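Long-range contacts in N-acetyl-beta-D glucosaminidase (Rhizomucor miehei CAU432, PDB 4ZM6), which probably removes N-acetylglucosamine residues as a family 3 glycoside hydrolase and carries a GCN5-related glucosamine N-acetyltransferase region that binds acetyl-CoA: residues I34-L39 with I65-H71; I430-E434 with F460-M464; L745-D750 with V774-R779. One frame throughout, in Å; residues are numbered along the deposited sequence.

Interaction 1: I34-L39 with I65-H71; sequences IENHNL and IARNAGH
H71, just past helix 52-68, folds its imidazole back between A66 and the 34-39 segment, and meets I34, N38 and L39 from different directions. I34 stands at about a right angle to it: chi1 of -64° puts CG1 beside the backbone N and leaves the methyl CG2 anti to it, where I34 CG2 reaches H71 CE1 at 3.4 Å, while the carbonyl I34 O lies at the ring edge, near its plane, 3.1 Å from the same CE1. N38 slides past in the opposite direction, the amide turned 48° from the ring; its OD1 is modelled over one face, too close to be relied on, and is not bonded to NE2. From an oblique position L39 O takes a weak, bent bond from H71 NE2, 3.2 Å. The other nitrogen turns back on its own segment, H71 ND1 giving a 2.8 Å bond to A66 O, which also accepts from H71 N at 3.3 Å.

Next to the ring, I34 CG2 rests on A66 CB at 4.0 Å, and E35, extended beyond CG, runs its CG to 3.7 Å from A69 CB. Helix 52-68 is closed by a Schellman motif at G70, whose positive phi swings the chain round to H71. In this family 3 barrel domain both helices lead into parallel strands, 41-44 and 76-79, and L75 touches I34 and A66.

The sound bond to A66 O and the weak one to L39 O together limit the ring's rotation and tie it to both backbones, though its charge is not settled.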
loop_
_atom_site.group_PDB
_atom_site.type_symbol
_atom_site.label_atom_id
_atom_site.label_comp_id
_atom_site.label_asym_id
_atom_site.label_seq_id
_atom_site.Cartn_x
_atom_site.Cartn_y
_atom_site.Cartn_z
ATOM N N ILE A 34 11.790 -7.817 44.983
ATOM C CA ILE A 34 13.064 -7.657 44.285
ATOM C C ILE A 34 14.102 -8.607 44.886
ATOM O O ILE A 34 14.696 -9.421 44.176
ATOM C CB ILE A 34 13.581 -6.195 44.353
ATOM C CG1 ILE A 34 12.625 -5.240 43.625
ATOM C CG2 ILE A 34 14.966 -6.069 43.724
ATOM C CD1 ILE A 34 12.758 -3.793 44.056
ATOM N N GLU A 35 14.279 -8.519 46.202
ATOM C CA GLU A 35 15.381 -9.197 46.889
ATOM C C GLU A 35 15.238 -10.725 46.944
ATOM O O GLU A 35 16.217 -11.446 46.734
ATOM C CB GLU A 35 15.548 -8.616 48.297
ATOM C CG GLU A 35 16.908 -8.881 48.931
ATOM C CD GLU A 35 17.272 -7.876 50.011
ATOM O OE1 GLU A 35 18.245 -8.140 50.746
ATOM O OE2 GLU A 35 16.598 -6.825 50.124
ATOM N N ASN A 36 14.026 -11.208 47.213
ATOM C CA ASN A 36 13.767 -12.650 47.351
ATOM C C ASN A 36 13.395 -13.331 46.038
ATOM O O ASN A 36 13.919 -14.399 45.715
ATOM C CB ASN A 36 12.648 -12.903 48.371
ATOM C CG ASN A 36 13.124 -12.778 49.804
ATOM O OD1 ASN A 36 13.625 -13.741 50.385
ATOM N ND2 ASN A 36 12.960 -11.592 50.388
ATOM N N HIS A 37 12.491 -12.703 45.291
ATOM C CA HIS A 37 11.848 -13.334 44.137
ATOM C C HIS A 37 12.346 -12.827 42.776
ATOM O O HIS A 37 11.731 -13.120 41.748
ATOM C CB HIS A 37 10.335 -13.151 44.258
ATOM C CG HIS A 37 9.801 -13.516 45.608
ATOM N ND1 HIS A 37 9.387 -14.791 45.924
ATOM C CD2 HIS A 37 9.640 -12.777 46.731
ATOM C CE1 HIS A 37 8.980 -14.819 47.180
ATOM N NE2 HIS A 37 9.125 -13.611 47.693
ATOM N N ASN A 38 13.451 -12.076 42.777
ATOM C CA ASN A 38 14.146 -11.667 41.549
ATOM C C ASN A 38 13.271 -10.863 40.572
ATOM O O ASN A 38 13.406 -11.003 39.355
ATOM C CB ASN A 38 14.729 -12.910 40.850
ATOM C CG ASN A 38 15.881 -12.587 39.902
ATOM O OD1 ASN A 38 16.538 -11.553 40.018
ATOM N ND2 ASN A 38 16.136 -13.490 38.963
ATOM N N LEU A 39 12.390 -10.018 41.112
ATOM C CA LEU A 39 11.510 -9.174 40.292
ATOM C C LEU A 39 12.367 -8.364 39.318
ATOM O O LEU A 39 13.369 -7.771 39.724
ATOM C CB LEU A 39 10.681 -8.221 41.167
ATOM C CG LEU A 39 9.227 -7.901 40.785
ATOM C CD1 LEU A 39 8.822 -6.551 41.364
ATOM C CD2 LEU A 39 8.979 -7.908 39.287
ATOM N N ILE A 65 19.057 -1.541 45.708
ATOM C CA ILE A 65 18.569 -2.771 46.336
ATOM C C ILE A 65 18.661 -3.964 45.381
ATOM O O ILE A 65 18.963 -5.081 45.803
ATOM C CB ILE A 65 17.116 -2.591 46.828
ATOM C CG1 ILE A 65 17.083 -1.624 48.020
ATOM C CG2 ILE A 65 16.490 -3.924 47.220
ATOM C CD1 ILE A 65 15.752 -0.930 48.213
ATOM N N ALA A 66 18.403 -3.715 44.099
ATOM C CA ALA A 66 18.481 -4.751 43.075
ATOM C C ALA A 66 19.906 -5.265 42.884
ATOM O O ALA A 66 20.111 -6.466 42.697
ATOM C CB ALA A 66 17.933 -4.230 41.756
ATOM N N ARG A 67 20.883 -4.360 42.928
ATOM C CA ARG A 67 22.288 -4.736 42.740
ATOM C C ARG A 67 22.842 -5.479 43.954
ATOM O O ARG A 67 23.526 -6.495 43.804
ATOM C CB ARG A 67 23.149 -3.507 42.445
ATOM C CG ARG A 67 24.611 -3.846 42.169
ATOM C CD ARG A 67 25.206 -2.917 41.126
ATOM N NE ARG A 67 26.476 -3.379 40.564
ATOM C CZ ARG A 67 26.620 -4.417 39.738
ATOM N NH1 ARG A 67 25.577 -5.160 39.379
ATOM N NH2 ARG A 67 27.827 -4.728 39.279
ATOM N N ASN A 68 22.553 -4.961 45.148
ATOM C CA ASN A 68 22.927 -5.632 46.396
ATOM C C ASN A 68 22.331 -7.033 46.488
ATOM O O ASN A 68 22.981 -7.955 46.981
ATOM C CB ASN A 68 22.488 -4.812 47.620
ATOM C CG ASN A 68 23.482 -3.723 47.996
ATOM O OD1 ASN A 68 24.567 -3.606 47.417
ATOM N ND2 ASN A 68 23.117 -2.924 48.991
ATOM N N ALA A 69 21.099 -7.185 46.001
ATOM C CA ALA A 69 20.401 -8.471 46.033
ATOM C C ALA A 69 20.900 -9.486 44.994
ATOM O O ALA A 69 20.395 -10.608 44.946
ATOM C CB ALA A 69 18.907 -8.255 45.871
ATOM N N GLY A 70 21.860 -9.090 44.157
ATOM C CA GLY A 70 22.565 -10.019 43.270
ATOM C C GLY A 70 21.922 -10.270 41.915
ATOM O O GLY A 70 22.119 -11.337 41.330
ATOM N N HIS A 71 21.167 -9.294 41.407
ATOM C CA HIS A 71 20.555 -9.403 40.077
ATOM C C HIS A 71 21.623 -9.393 38.997
ATOM O O HIS A 71 22.594 -8.638 39.088
ATOM C CB HIS A 71 19.601 -8.239 39.809
ATOM C CG HIS A 71 18.266 -8.387 40.461
ATOM N ND1 HIS A 71 18.069 -8.179 41.806
ATOM C CD2 HIS A 71 17.055 -8.702 39.945
ATOM C CE1 HIS A 71 16.796 -8.372 42.098
ATOM N NE2 HIS A 71 16.158 -8.690 40.985
#

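Interaction 2: I430-E434 with F460-M464; sequences IYNEE and FQVRM
The 3.0 Å bond from M464 N to F460 O closes a turn of helix 459-471 and places F460 and M464 one turn apart, on the face toward Y431, at the end of strand 426-431. This is helix-on-sheet packing in the alpha/beta domain that follows the barrel: the strand is the edge of a mixed, largely parallel sheet, and helix 459-471 is the connection of a beta-alpha-beta crossover between strands 447-452 and 475-479.

Y431 and F460 carry the contact. The first torsion of Y431, +68°, puts CG between the backbone N and the carbonyl carbon and directs the ring to the helix. M464 CG then sits over the middle of one face, 3.6 Å from the ring centroid and almost on the normal, a CH-pi contact. The bent methionine chain keeps SD over that face too, 4.4 Å from the centroid, a Met-aromatic contact. Q461 meets the ring at its edge with CA, and its CG lies 3.8 Å from Y431 OH, while its amide is engaged away from the tyrosine, OE1 accepting from A453 N.

F460 approaches Y431 obliquely, the ring planes 70° apart and the two CE2 atoms separated by 3.7 Å. E433 N and Q461 CG lie over opposite faces of the phenyl, each offset toward the rim of the ring. Beyond the strand the chain turns away through an Asx turn, in which N432 OD1 takes a 3.3 Å bond from E434 N, well above the amide plane. E433 crosses the phenyl at about a right angle, and its contact there is aliphatic: E433 CG to F460 CB, 3.7 Å.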
loop_
_atom_site.group_PDB
_atom_site.type_symbol
_atom_site.label_atom_id
_atom_site.label_comp_id
_atom_site.label_asym_id
_atom_site.label_seq_id
_atom_site.Cartn_x
_atom_site.Cartn_y
_atom_site.Cartn_z
ATOM N N ILE A 430 -18.000 27.237 37.704
ATOM C CA ILE A 430 -17.945 25.810 37.403
ATOM C C ILE A 430 -19.341 25.209 37.623
ATOM O O ILE A 430 -19.777 25.013 38.756
ATOM C CB ILE A 430 -16.871 25.117 38.259
ATOM C CG1 ILE A 430 -15.517 25.796 38.010
ATOM C CG2 ILE A 430 -16.813 23.628 37.948
ATOM C CD1 ILE A 430 -14.408 25.340 38.930
ATOM N N TYR A 431 -20.042 24.947 36.522
ATOM C CA TYR A 431 -21.417 24.441 36.560
ATOM C C TYR A 431 -21.447 22.918 36.658
ATOM O O TYR A 431 -20.571 22.232 36.130
ATOM C CB TYR A 431 -22.216 24.912 35.329
ATOM C CG TYR A 431 -21.771 24.321 33.999
ATOM C CD1 TYR A 431 -20.778 24.933 33.239
ATOM C CD2 TYR A 431 -22.351 23.159 33.498
ATOM C CE1 TYR A 431 -20.365 24.399 32.030
ATOM C CE2 TYR A 431 -21.945 22.618 32.290
ATOM C CZ TYR A 431 -20.951 23.241 31.558
ATOM O OH TYR A 431 -20.539 22.712 30.354
ATOM N N ASN A 432 -22.467 22.406 37.339
ATOM C CA ASN A 432 -22.694 20.968 37.498
ATOM C C ASN A 432 -24.206 20.698 37.500
ATOM O O ASN A 432 -24.992 21.614 37.240
ATOM C CB ASN A 432 -22.000 20.437 38.766
ATOM C CG ASN A 432 -22.565 21.030 40.048
ATOM O OD1 ASN A 432 -23.168 20.327 40.855
ATOM N ND2 ASN A 432 -22.362 22.327 40.245
ATOM N N GLU A 433 -24.610 19.456 37.767
ATOM C CA GLU A 433 -26.036 19.077 37.772
ATOM C C GLU A 433 -26.861 19.919 38.743
ATOM O O GLU A 433 -27.977 20.326 38.424
ATOM C CB GLU A 433 -26.194 17.603 38.153
ATOM C CG GLU A 433 -25.636 16.618 37.137
ATOM C CD GLU A 433 -25.180 15.315 37.772
ATOM O OE1 GLU A 433 -25.750 14.923 38.814
ATOM O OE2 GLU A 433 -24.249 14.683 37.227
ATOM N N GLU A 434 -26.297 20.175 39.922
ATOM C CA GLU A 434 -26.995 20.902 40.989
ATOM C C GLU A 434 -27.082 22.409 40.738
ATOM O O GLU A 434 -27.986 23.063 41.253
ATOM C CB GLU A 434 -26.318 20.658 42.349
ATOM C CG GLU A 434 -26.634 19.307 42.989
ATOM C CD GLU A 434 -26.123 18.122 42.186
ATOM O OE1 GLU A 434 -26.931 17.220 41.873
ATOM O OE2 GLU A 434 -24.915 18.097 41.859
ATOM N N PHE A 460 -25.675 16.874 31.765
ATOM C CA PHE A 460 -25.854 18.226 32.330
ATOM C C PHE A 460 -25.159 19.300 31.485
ATOM O O PHE A 460 -25.649 20.429 31.383
ATOM C CB PHE A 460 -25.442 18.296 33.814
ATOM C CG PHE A 460 -23.958 18.318 34.057
ATOM C CD1 PHE A 460 -23.241 17.130 34.205
ATOM C CD2 PHE A 460 -23.280 19.524 34.176
ATOM C CE1 PHE A 460 -21.875 17.145 34.450
ATOM C CE2 PHE A 460 -21.912 19.544 34.416
ATOM C CZ PHE A 460 -21.209 18.352 34.556
ATOM N N GLN A 461 -24.047 18.918 30.856
ATOM C CA GLN A 461 -23.302 19.799 29.963
ATOM C C GLN A 461 -24.068 20.087 28.677
ATOM O O GLN A 461 -24.065 21.217 28.186
ATOM C CB GLN A 461 -21.943 19.187 29.613
ATOM C CG GLN A 461 -21.030 18.929 30.800
ATOM C CD GLN A 461 -19.700 18.348 30.362
ATOM O OE1 GLN A 461 -19.144 18.758 29.345
ATOM N NE2 GLN A 461 -19.183 17.385 31.122
ATOM N N VAL A 462 -24.717 19.066 28.128
ATOM C CA VAL A 462 -25.495 19.241 26.905
ATOM C C VAL A 462 -26.648 20.209 27.140
ATOM O O VAL A 462 -26.926 21.052 26.288
ATOM C CB VAL A 462 -26.035 17.903 26.360
ATOM C CG1 VAL A 462 -26.974 18.139 25.179
ATOM C CG2 VAL A 462 -24.880 16.996 25.950
ATOM N N ARG A 463 -27.307 20.091 28.296
ATOM C CA ARG A 463 -28.420 20.979 28.652
ATOM C C ARG A 463 -27.934 22.417 28.838
ATOM O O ARG A 463 -28.537 23.359 28.319
ATOM C CB ARG A 463 -29.117 20.493 29.926
ATOM C CG ARG A 463 -29.790 19.134 29.795
ATOM C CD ARG A 463 -30.596 18.781 31.040
ATOM N NE ARG A 463 -30.627 17.330 31.255
ATOM C CZ ARG A 463 -29.895 16.659 32.149
ATOM N NH1 ARG A 463 -29.066 17.282 32.985
ATOM N NH2 ARG A 463 -30.013 15.336 32.222
ATOM N N MET A 464 -26.829 22.572 29.563
ATOM C CA MET A 464 -26.190 23.876 29.741
ATOM C C MET A 464 -25.926 24.572 28.407
ATOM O O MET A 464 -26.243 25.746 28.245
ATOM C CB MET A 464 -24.868 23.723 30.495
ATOM C CG MET A 464 -24.233 25.034 30.930
ATOM S SD MET A 464 -25.195 25.894 32.191
ATOM C CE MET A 464 -26.146 27.026 31.186
#

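Interaction 3: L745-D750 with V774-R779; sequences LGDYQD and VSHEYR
One nitrogen, R779 NH1, joins two carboxylates: salt bridges run to D747 OD2 at 2.6 Å and to D750 OD2 at 2.9 Å. D747 OD2 lies in the guanidinium plane, D750 OD2 at its edge but tilted from it. Each has a second donor. D747 OD2 uses its syn lone pair for H776 N, a nearly straight bond (2.8 Å, 174°), and is met by the arginine from above the carboxylate plane. D750 OD2 receives S775 OG at 2.6 Å on its syn side and the arginine on its anti lone pair. The guanidinium gets there because the R779 chain is bent at chi2 and chi3. Its NH2 is bound by D781 and L769 O, while D750 OD1 pairs with R826.

Outside this polar core L745, just before the Schellman glycine G746, crosses H776 at about a right angle. Its CD2 lies over the imidazole face, 4.1 Å from the centroid, and CD1 reaches Y778 CB and R779 CD. At the other end Q749 NE2, weakly bonded to D747 OD1, passes V774 CG1 at 3.6 Å.

These are two loops of the C-terminal N-acetyltransferase family region, flanking strands 751-756 and 763-771. The buried R779 would probably keep D747 and D750 ionised, with R826 a second cation on D750, and the network links the two loops through charge.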
loop_
_atom_site.group_PDB
_atom_site.type_symbol
_atom_site.label_atom_id
_atom_site.label_comp_id
_atom_site.label_asym_id
_atom_site.label_seq_id
_atom_site.Cartn_x
_atom_site.Cartn_y
_atom_site.Cartn_z
ATOM N N LEU A 745 30.309 2.992 -16.058
ATOM C CA LEU A 745 30.092 3.838 -17.237
ATOM C C LEU A 745 31.256 3.852 -18.248
ATOM O O LEU A 745 31.118 4.410 -19.340
ATOM C CB LEU A 745 29.826 5.281 -16.806
ATOM C CG LEU A 745 28.591 5.581 -15.951
ATOM C CD1 LEU A 745 28.498 7.079 -15.719
ATOM C CD2 LEU A 745 27.310 5.072 -16.596
ATOM N N GLY A 746 32.398 3.268 -17.884
ATOM C CA GLY A 746 33.570 3.232 -18.760
ATOM C C GLY A 746 34.377 4.518 -18.808
ATOM O O GLY A 746 35.096 4.765 -19.770
ATOM N N ASP A 747 34.284 5.336 -17.765
ATOM C CA ASP A 747 35.042 6.584 -17.703
ATOM C C ASP A 747 36.424 6.354 -17.100
ATOM O O ASP A 747 36.781 6.944 -16.071
ATOM C CB ASP A 747 34.271 7.663 -16.928
ATOM C CG ASP A 747 33.503 8.587 -17.833
ATOM O OD1 ASP A 747 33.782 8.592 -19.049
ATOM O OD2 ASP A 747 32.627 9.327 -17.330
ATOM N N TYR A 748 37.204 5.510 -17.774
ATOM C CA TYR A 748 38.560 5.195 -17.342
ATOM C C TYR A 748 39.515 6.368 -17.547
ATOM O O TYR A 748 40.516 6.479 -16.832
ATOM C CB TYR A 748 39.090 3.972 -18.085
ATOM C CG TYR A 748 38.542 2.660 -17.585
ATOM C CD1 TYR A 748 39.154 1.993 -16.533
ATOM C CD2 TYR A 748 37.426 2.072 -18.176
ATOM C CE1 TYR A 748 38.666 0.785 -16.073
ATOM C CE2 TYR A 748 36.932 0.859 -17.723
ATOM C CZ TYR A 748 37.557 0.223 -16.671
ATOM O OH TYR A 748 37.087 -0.987 -16.208
ATOM N N GLN A 749 39.210 7.243 -18.505
ATOM C CA GLN A 749 40.088 8.380 -18.783
ATOM C C GLN A 749 40.065 9.423 -17.673
ATOM O O GLN A 749 40.934 10.288 -17.620
ATOM C CB GLN A 749 39.784 9.012 -20.156
ATOM C CG GLN A 749 38.702 10.089 -20.201
ATOM C CD GLN A 749 37.313 9.541 -19.986
ATOM O OE1 GLN A 749 37.149 8.414 -19.525
ATOM N NE2 GLN A 749 36.300 10.336 -20.316
ATOM N N ASP A 750 39.072 9.339 -16.791
ATOM C CA ASP A 750 38.961 10.239 -15.650
ATOM C C ASP A 750 39.612 9.677 -14.376
ATOM O O ASP A 750 39.809 10.408 -13.407
ATOM C CB ASP A 750 37.485 10.560 -15.388
ATOM C CG ASP A 750 36.889 11.507 -16.429
ATOM O OD1 ASP A 750 37.666 12.196 -17.129
ATOM O OD2 ASP A 750 35.639 11.564 -16.546
ATOM N N VAL A 774 33.223 15.394 -22.049
ATOM C CA VAL A 774 34.221 14.341 -22.180
ATOM C C VAL A 774 33.805 13.141 -21.336
ATOM O O VAL A 774 33.743 12.015 -21.828
ATOM C CB VAL A 774 35.611 14.848 -21.760
ATOM C CG1 VAL A 774 36.619 13.705 -21.682
ATOM C CG2 VAL A 774 36.084 15.927 -22.726
ATOM N N SER A 775 33.521 13.395 -20.062
ATOM C CA SER A 775 32.971 12.383 -19.169
ATOM C C SER A 775 31.577 11.931 -19.620
ATOM O O SER A 775 30.881 12.655 -20.324
ATOM C CB SER A 775 32.920 12.938 -17.741
ATOM O OG SER A 775 34.174 13.493 -17.367
ATOM N N HIS A 776 31.171 10.743 -19.185
ATOM C CA HIS A 776 29.902 10.139 -19.603
ATOM C C HIS A 776 28.741 11.065 -19.271
ATOM O O HIS A 776 28.806 11.815 -18.307
ATOM C CB HIS A 776 29.709 8.781 -18.916
ATOM C CG HIS A 776 28.700 7.895 -19.583
ATOM N ND1 HIS A 776 27.395 7.791 -19.152
ATOM C CD2 HIS A 776 28.813 7.049 -20.633
ATOM C CE1 HIS A 776 26.744 6.931 -19.913
ATOM N NE2 HIS A 776 27.583 6.464 -20.819
ATOM N N GLU A 777 27.680 11.008 -20.069
ATOM C CA GLU A 777 26.526 11.903 -19.886
ATOM C C GLU A 777 25.793 11.710 -18.545
ATOM O O GLU A 777 25.111 12.620 -18.083
ATOM C CB GLU A 777 25.535 11.773 -21.052
ATOM C CG GLU A 777 24.807 10.436 -21.126
ATOM C CD GLU A 777 23.738 10.385 -22.208
ATOM O OE1 GLU A 777 23.491 11.420 -22.874
ATOM O OE2 GLU A 777 23.138 9.298 -22.385
ATOM N N TYR A 778 25.944 10.538 -17.930
ATOM C CA TYR A 778 25.353 10.256 -16.618
ATOM C C TYR A 778 26.267 10.608 -15.438
ATOM O O TYR A 778 26.000 10.207 -14.306
ATOM C CB TYR A 778 24.896 8.785 -16.506
ATOM C CG TYR A 778 23.822 8.375 -17.501
ATOM C CD1 TYR A 778 22.892 9.295 -17.984
ATOM C CD2 TYR A 778 23.725 7.059 -17.946
ATOM C CE1 TYR A 778 21.917 8.923 -18.892
ATOM C CE2 TYR A 778 22.745 6.679 -18.853
ATOM C CZ TYR A 778 21.844 7.619 -19.320
ATOM O OH TYR A 778 20.864 7.274 -20.215
ATOM N N ARG A 779 27.332 11.358 -15.696
ATOM C CA ARG A 779 28.169 11.872 -14.624
ATOM C C ARG A 779 27.583 13.188 -14.131
ATOM O O ARG A 779 27.375 14.116 -14.913
ATOM C CB ARG A 779 29.608 12.066 -15.103
ATOM C CG ARG A 779 30.305 10.767 -15.475
ATOM C CD ARG A 779 30.782 9.995 -14.251
ATOM N NE ARG A 779 31.826 10.712 -13.517
ATOM C CZ ARG A 779 33.100 10.830 -13.905
ATOM N NH1 ARG A 779 33.529 10.288 -15.042
ATOM N NH2 ARG A 779 33.958 11.514 -13.154
#

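The three contacts come in series along the chain and belong to three separate parts of it. Interaction 1 joins two neighbouring helices of the family 3 barrel domain, interaction 2 packs a helix on the edge strand of the following six-stranded sheet, and interaction 3 ties two loops in the C-terminal acetyltransferase family region. They share no helix, strand or sheet. Centres of interactions 1 and 2 lie 52 Å apart, those of 1 and 3 66 Å, and those of 2 and 3 78 Å, on opposite sides of the chain's centre. Each is therefore local to its own unit of this multi-domain enzyme, and all lie away from the acetyl-CoA site.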